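PDB 4NG2: uncharacterized protein from Pseudomonas aeruginosa, which probably acts as an antiactivator of the quorum-sensing regulator LasR, working by direct protein-protein binding. Local coordinates for residues D29-I34 with S44-V49; Q52-K57 with K91-V96. All blocks are in the same frame, centred on the assembly; numbering follows the deposited sequence.

Contact 1: residues D29-I34 with S44-V49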
loop_
_atom_site.group_PDB
_atom_site.type_symbol
_atom_site.label_atom_id
_atom_site.label_comp_id
_atom_site.label_asym_id
_atom_site.label_seq_id
_atom_site.Cartn_x
_atom_site.Cartn_y
_atom_site.Cartn_z
ATOM N N ASP E 29 -13.632 -14.675 -10.332
ATOM C CA ASP E 29 -14.351 -13.546 -10.912
ATOM C C ASP E 29 -13.789 -12.168 -10.531
ATOM O O ASP E 29 -13.825 -11.221 -11.331
ATOM C CB ASP E 29 -15.815 -13.636 -10.484
ATOM C CG ASP E 29 -16.457 -14.966 -10.866
ATOM O OD1 ASP E 29 -16.017 -15.592 -11.864
ATOM O OD2 ASP E 29 -17.404 -15.383 -10.165
ATOM N N LEU E 30 -13.273 -12.073 -9.307
ATOM C CA LEU E 30 -12.796 -10.818 -8.742
ATOM C C LEU E 30 -11.396 -10.452 -9.190
ATOM O O LEU E 30 -10.897 -9.384 -8.836
ATOM C CB LEU E 30 -12.841 -10.885 -7.223
ATOM C CG LEU E 30 -14.239 -11.172 -6.674
ATOM C CD1 LEU E 30 -14.210 -11.428 -5.166
ATOM C CD2 LEU E 30 -15.162 -10.007 -7.024
ATOM N N MET E 31 -10.766 -11.322 -9.978
ATOM C CA MET E 31 -9.444 -11.025 -10.550
ATOM C C MET E 31 -9.533 -10.097 -11.779
ATOM O O MET E 31 -10.463 -10.194 -12.570
ATOM C CB MET E 31 -8.701 -12.324 -10.913
ATOM C CG MET E 31 -8.329 -13.224 -9.726
ATOM S SD MET E 31 -7.053 -12.565 -8.617
ATOM C CE MET E 31 -5.597 -12.433 -9.652
ATOM N N VAL E 32 -8.556 -9.209 -11.934
ATOM C CA VAL E 32 -8.557 -8.253 -13.022
ATOM C C VAL E 32 -7.151 -8.137 -13.612
ATOM O O VAL E 32 -6.160 -8.339 -12.904
ATOM C CB VAL E 32 -9.048 -6.850 -12.555
ATOM C CG1 VAL E 32 -10.503 -6.913 -12.052
ATOM C CG2 VAL E 32 -8.111 -6.270 -11.489
ATOM N N GLU E 33 -7.053 -7.805 -14.901
ATOM C CA GLU E 33 -5.753 -7.749 -15.568
ATOM C C GLU E 33 -5.402 -6.369 -16.126
ATOM O O GLU E 33 -6.207 -5.720 -16.803
ATOM C CB GLU E 33 -5.676 -8.784 -16.701
ATOM C CG GLU E 33 -6.572 -10.009 -16.510
ATOM C CD GLU E 33 -6.065 -10.955 -15.436
ATOM O OE1 GLU E 33 -4.826 -11.071 -15.266
ATOM O OE2 GLU E 33 -6.915 -11.575 -14.762
ATOM N N ILE E 34 -4.181 -5.940 -15.830
ATOM C CA ILE E 34 -3.574 -4.780 -16.452
ATOM C C ILE E 34 -2.600 -5.278 -17.523
ATOM O O ILE E 34 -1.440 -5.596 -17.227
ATOM C CB ILE E 34 -2.843 -3.923 -15.416
ATOM C CG1 ILE E 34 -3.870 -3.223 -14.513
ATOM C CG2 ILE E 34 -1.924 -2.907 -16.106
ATOM C CD1 ILE E 34 -3.263 -2.499 -13.361
ATOM N N SER E 44 -1.521 -9.100 -12.439
ATOM C CA SER E 44 -2.764 -9.811 -12.177
ATOM C C SER E 44 -3.117 -9.517 -10.739
ATOM O O SER E 44 -2.325 -9.788 -9.846
ATOM C CB SER E 44 -2.575 -11.305 -12.375
ATOM O OG SER E 44 -1.862 -11.553 -13.575
ATOM N N LEU E 45 -4.307 -8.968 -10.520
ATOM C CA LEU E 45 -4.622 -8.257 -9.283
ATOM C C LEU E 45 -5.983 -8.678 -8.785
ATOM O O LEU E 45 -6.931 -8.688 -9.552
ATOM C CB LEU E 45 -4.658 -6.757 -9.575
ATOM C CG LEU E 45 -3.570 -5.784 -9.122
ATOM C CD1 LEU E 45 -2.266 -6.472 -8.820
ATOM C CD2 LEU E 45 -3.398 -4.628 -10.140
ATOM N N LEU E 46 -6.087 -9.028 -7.509
ATOM C CA LEU E 46 -7.372 -9.401 -6.916
ATOM C C LEU E 46 -8.078 -8.175 -6.372
ATOM O O LEU E 46 -7.485 -7.421 -5.610
ATOM C CB LEU E 46 -7.159 -10.380 -5.770
ATOM C CG LEU E 46 -8.267 -10.381 -4.730
ATOM C CD1 LEU E 46 -9.452 -11.134 -5.258
ATOM C CD2 LEU E 46 -7.768 -11.024 -3.455
ATOM N N TRP E 47 -9.338 -7.981 -6.760
ATOM C CA TRP E 47 -10.121 -6.808 -6.359
ATOM C C TRP E 47 -11.373 -7.258 -5.625
ATOM O O TRP E 47 -11.946 -8.289 -5.962
ATOM C CB TRP E 47 -10.518 -5.974 -7.571
ATOM C CG TRP E 47 -10.454 -4.505 -7.339
ATOM C CD1 TRP E 47 -11.502 -3.660 -7.062
ATOM C CD2 TRP E 47 -9.284 -3.691 -7.372
ATOM N NE1 TRP E 47 -11.045 -2.380 -6.911
ATOM C CE2 TRP E 47 -9.687 -2.367 -7.105
ATOM C CE3 TRP E 47 -7.929 -3.952 -7.597
ATOM C CZ2 TRP E 47 -8.778 -1.308 -7.046
ATOM C CZ3 TRP E 47 -7.032 -2.902 -7.544
ATOM C CH2 TRP E 47 -7.455 -1.599 -7.274
ATOM N N PRO E 48 -11.786 -6.495 -4.605
ATOM C CA PRO E 48 -12.922 -6.880 -3.764
ATOM C C PRO E 48 -14.233 -6.945 -4.529
ATOM O O PRO E 48 -15.170 -7.594 -4.062
ATOM C CB PRO E 48 -12.979 -5.764 -2.711
ATOM C CG PRO E 48 -11.562 -5.256 -2.643
ATOM C CD PRO E 48 -11.062 -5.334 -4.063
ATOM N N VAL E 49 -14.307 -6.262 -5.665
ATOM C CA VAL E 49 -15.493 -6.323 -6.494
ATOM C C VAL E 49 -15.058 -6.433 -7.935
ATOM O O VAL E 49 -13.918 -6.094 -8.256
ATOM C CB VAL E 49 -16.380 -5.068 -6.330
ATOM C CG1 VAL E 49 -16.603 -4.770 -4.865
ATOM C CG2 VAL E 49 -15.756 -3.881 -7.027
#

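Contact 2: residues Q52-K57 with K91-V96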
loop_
_atom_site.group_PDB
_atom_site.type_symbol
_atom_site.label_atom_id
_atom_site.label_comp_id
_atom_site.label_asym_id
_atom_site.label_seq_id
_atom_site.Cartn_x
_atom_site.Cartn_y
_atom_site.Cartn_z
ATOM N N GLN E 52 -13.042 -4.831 -13.838
ATOM C CA GLN E 52 -12.253 -4.808 -15.085
ATOM C C GLN E 52 -12.445 -3.530 -15.940
ATOM O O GLN E 52 -11.454 -2.914 -16.373
ATOM C CB GLN E 52 -12.489 -6.076 -15.921
ATOM C CG GLN E 52 -11.238 -6.964 -16.058
ATOM C CD GLN E 52 -10.200 -6.339 -16.963
ATOM O OE1 GLN E 52 -10.560 -5.733 -17.958
ATOM N NE2 GLN E 52 -8.916 -6.477 -16.630
ATOM N N PRO E 53 -13.713 -3.103 -16.155
ATOM C CA PRO E 53 -13.935 -1.841 -16.880
ATOM C C PRO E 53 -13.249 -0.661 -16.209
ATOM O O PRO E 53 -12.536 0.063 -16.897
ATOM C CB PRO E 53 -15.449 -1.654 -16.842
ATOM C CG PRO E 53 -16.024 -3.040 -16.538
ATOM C CD PRO E 53 -14.973 -3.713 -15.685
ATOM N N ALA E 54 -13.434 -0.457 -14.906
ATOM C CA ALA E 54 -12.677 0.606 -14.248
ATOM C C ALA E 54 -11.197 0.414 -14.528
ATOM O O ALA E 54 -10.495 1.359 -14.828
ATOM C CB ALA E 54 -12.953 0.654 -12.755
ATOM N N ILE E 55 -10.708 -0.816 -14.466
ATOM C CA ILE E 55 -9.284 -1.032 -14.740
ATOM C C ILE E 55 -8.936 -0.513 -16.142
ATOM O O ILE E 55 -8.055 0.352 -16.304
ATOM C CB ILE E 55 -8.849 -2.525 -14.531
ATOM C CG1 ILE E 55 -8.905 -2.899 -13.043
ATOM C CG2 ILE E 55 -7.433 -2.778 -15.064
ATOM C CD1 ILE E 55 -7.727 -2.397 -12.246
ATOM N N ASP E 56 -9.643 -0.997 -17.154
ATOM C CA ASP E 56 -9.373 -0.519 -18.516
ATOM C C ASP E 56 -9.534 0.992 -18.715
ATOM O O ASP E 56 -8.813 1.582 -19.515
ATOM C CB ASP E 56 -10.176 -1.298 -19.556
ATOM C CG ASP E 56 -9.767 -2.770 -19.629
ATOM O OD1 ASP E 56 -8.541 -3.073 -19.570
ATOM O OD2 ASP E 56 -10.683 -3.621 -19.748
ATOM N N LYS E 57 -10.448 1.632 -17.993
ATOM C CA LYS E 57 -10.587 3.077 -18.146
ATOM C C LYS E 57 -9.326 3.761 -17.660
ATOM O O LYS E 57 -8.866 4.735 -18.243
ATOM C CB LYS E 57 -11.823 3.637 -17.425
ATOM C CG LYS E 57 -12.131 5.107 -17.798
ATOM C CD LYS E 57 -13.333 5.681 -17.028
ATOM C CE LYS E 57 -14.623 4.884 -17.276
ATOM N NZ LYS E 57 -15.838 5.586 -16.748
ATOM N N LYS E 91 -12.875 3.987 -8.408
ATOM C CA LYS E 91 -11.890 5.050 -8.469
ATOM C C LYS E 91 -10.519 4.445 -8.206
ATOM O O LYS E 91 -9.547 4.767 -8.888
ATOM C CB LYS E 91 -12.192 6.166 -7.462
ATOM C CG LYS E 91 -13.424 7.000 -7.773
ATOM C CD LYS E 91 -13.751 7.958 -6.606
ATOM C CE LYS E 91 -15.110 8.652 -6.798
ATOM N NZ LYS E 91 -15.192 9.383 -8.078
ATOM N N THR E 92 -10.425 3.556 -7.227
ATOM C CA THR E 92 -9.107 3.059 -6.878
ATOM C C THR E 92 -8.638 2.030 -7.894
ATOM O O THR E 92 -7.446 1.851 -8.072
ATOM C CB THR E 92 -9.015 2.528 -5.421
ATOM O OG1 THR E 92 -9.984 1.502 -5.204
ATOM C CG2 THR E 92 -9.270 3.641 -4.448
ATOM N N ALA E 93 -9.567 1.363 -8.571
ATOM C CA ALA E 93 -9.176 0.454 -9.640
ATOM C C ALA E 93 -8.590 1.264 -10.777
ATOM O O ALA E 93 -7.590 0.875 -11.385
ATOM C CB ALA E 93 -10.353 -0.367 -10.115
ATOM N N PHE E 94 -9.207 2.410 -11.046
ATOM C CA PHE E 94 -8.734 3.303 -12.087
ATOM C C PHE E 94 -7.377 3.882 -11.714
ATOM O O PHE E 94 -6.522 4.050 -12.572
ATOM C CB PHE E 94 -9.762 4.417 -12.324
ATOM C CG PHE E 94 -9.239 5.578 -13.114
ATOM C CD1 PHE E 94 -8.409 6.514 -12.531
ATOM C CD2 PHE E 94 -9.573 5.730 -14.445
ATOM C CE1 PHE E 94 -7.917 7.590 -13.255
ATOM C CE2 PHE E 94 -9.081 6.807 -15.182
ATOM C CZ PHE E 94 -8.244 7.741 -14.575
ATOM N N GLU E 95 -7.169 4.208 -10.447
ATOM C CA GLU E 95 -5.896 4.803 -10.047
ATOM C C GLU E 95 -4.765 3.800 -10.185
ATOM O O GLU E 95 -3.684 4.131 -10.676
ATOM C CB GLU E 95 -5.935 5.269 -8.595
ATOM C CG GLU E 95 -6.995 6.292 -8.283
ATOM C CD GLU E 95 -7.030 6.658 -6.810
ATOM O OE1 GLU E 95 -6.610 5.836 -5.953
ATOM O OE2 GLU E 95 -7.476 7.780 -6.511
ATOM N N VAL E 96 -5.024 2.579 -9.717
ATOM C CA VAL E 96 -4.045 1.511 -9.781
ATOM C C VAL E 96 -3.678 1.238 -11.249
ATOM O O VAL E 96 -2.505 1.178 -11.586
ATOM C CB VAL E 96 -4.514 0.222 -9.031
ATOM C CG1 VAL E 96 -3.582 -0.945 -9.316
ATOM C CG2 VAL E 96 -4.552 0.466 -7.539
#

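Contact 1: residues D29-I34 with S44-V49
Val32 and Leu45 form a hydrogen-bonded antiparallel pair in the beta hairpin of strands 31-34 and 43-46. Val32 N lies 2.9 Å from Leu45 O, and Leu45 N lies 3.1 Å from Val32 O. Past the strand end, a third backbone hydrogen bond runs from Trp47 N to Leu30 O at 3.0 Å. A CA-H...O contact from Met31 to Leu45 O adds to the ladder.

Apolar packing follows the two faces. On one, Met31 bends at chi2 and chi3 (-69° and -63°), which lays SD over Leu46 CB at 3.6 Å. Its CE continues over the backbone of Leu45. On the other face, Val32 CG2 meets Leu45 CB at 4.0 Å, and Ile34 CD1 touches Leu45 CD2. Before the strand, Leu30 rests CD2 on the backbone of Val49, and its CB touches Leu46 CD1 at 3.9 Å.

Polar side chains add little: Ser44 OG gives Glu33 OE1 a weak hydrogen bond of 3.4 Å.

The strand 43-46 side also meets a chain of another protein, which hydrogen-bonds to Leu46. Val32 and Ile34 lean on Ile55 of helix 52-66. Trp47 packs on Thr92, Ala93 and Val96 of helix 88-107, and its NE1 hydrogen-bonds to Met89 O.

Contact 2: residues Q52-K57 with K91-V96
The Phe94 ring, the flat group of this contact, meets the C-terminal end of 52-57 on the Lys57 side. Lys57 O and Ala54 O both approach it obliquely. CE2 is 3.7 Å from Lys57 O, and CD2 lies against the Lys57 carbonyl carbon. Lys57 CG is the nearest part of that side chain, 4.3 Å from Phe94 CD2. The ring also touches Leu85 and Arg82, elsewhere in the chain.

The motif is a close helix-helix crossing in the helical part of the QslA fold. Segments 52-57 and 91-96, on helices 52-66 and 88-107, run at 42° to each other, with their axes 7.2 Å apart at the closest. Two alanines permit this. Ala54 and Ala93 point their methyls at each other, with CB to CB at 3.8 Å, so the backbones approach closely. Phe94 CA comes within 3.8 Å of Ala54 O.

With chi1 at 165°, the ring of Phe94 turns toward the C-terminal end of 52-57, where Lys57 lies. Apolar side chains meet one another and backbone carbonyls, and the residues that touch are mostly buried. On the far side of helix 88-107, Glu95 pairs with Arg82 of the same chain and with Arg82 of a second subunit.

Ile55 starts away from the other helix, but its side chain turns back. With chi2 at -79°, its CD1 reaches Ala93 CB at 3.9 Å and comes within 3.4 Å of Ala93 O.

Overall arrangement
Contact 1 and contact 2 follow one another in the chain, and their centres are about 10 Å apart. Contact 2 is the core contact, near the centre of the chain and buried. Contact 1 lies further out, is partly buried and borders a chain of another protein. Their chemistry differs to match. Contact 1 combines backbone hydrogen bonds with apolar side-chain packing. Contact 2 is side-chain packing between helices, partly against backbone carbonyls. They hold different elements but touch directly, and the Trp47 side chain joins them. Val32 and Ile34 of the hairpin face helix 52-66, while Trp47, just past strand 43-46, covers helix 88-107.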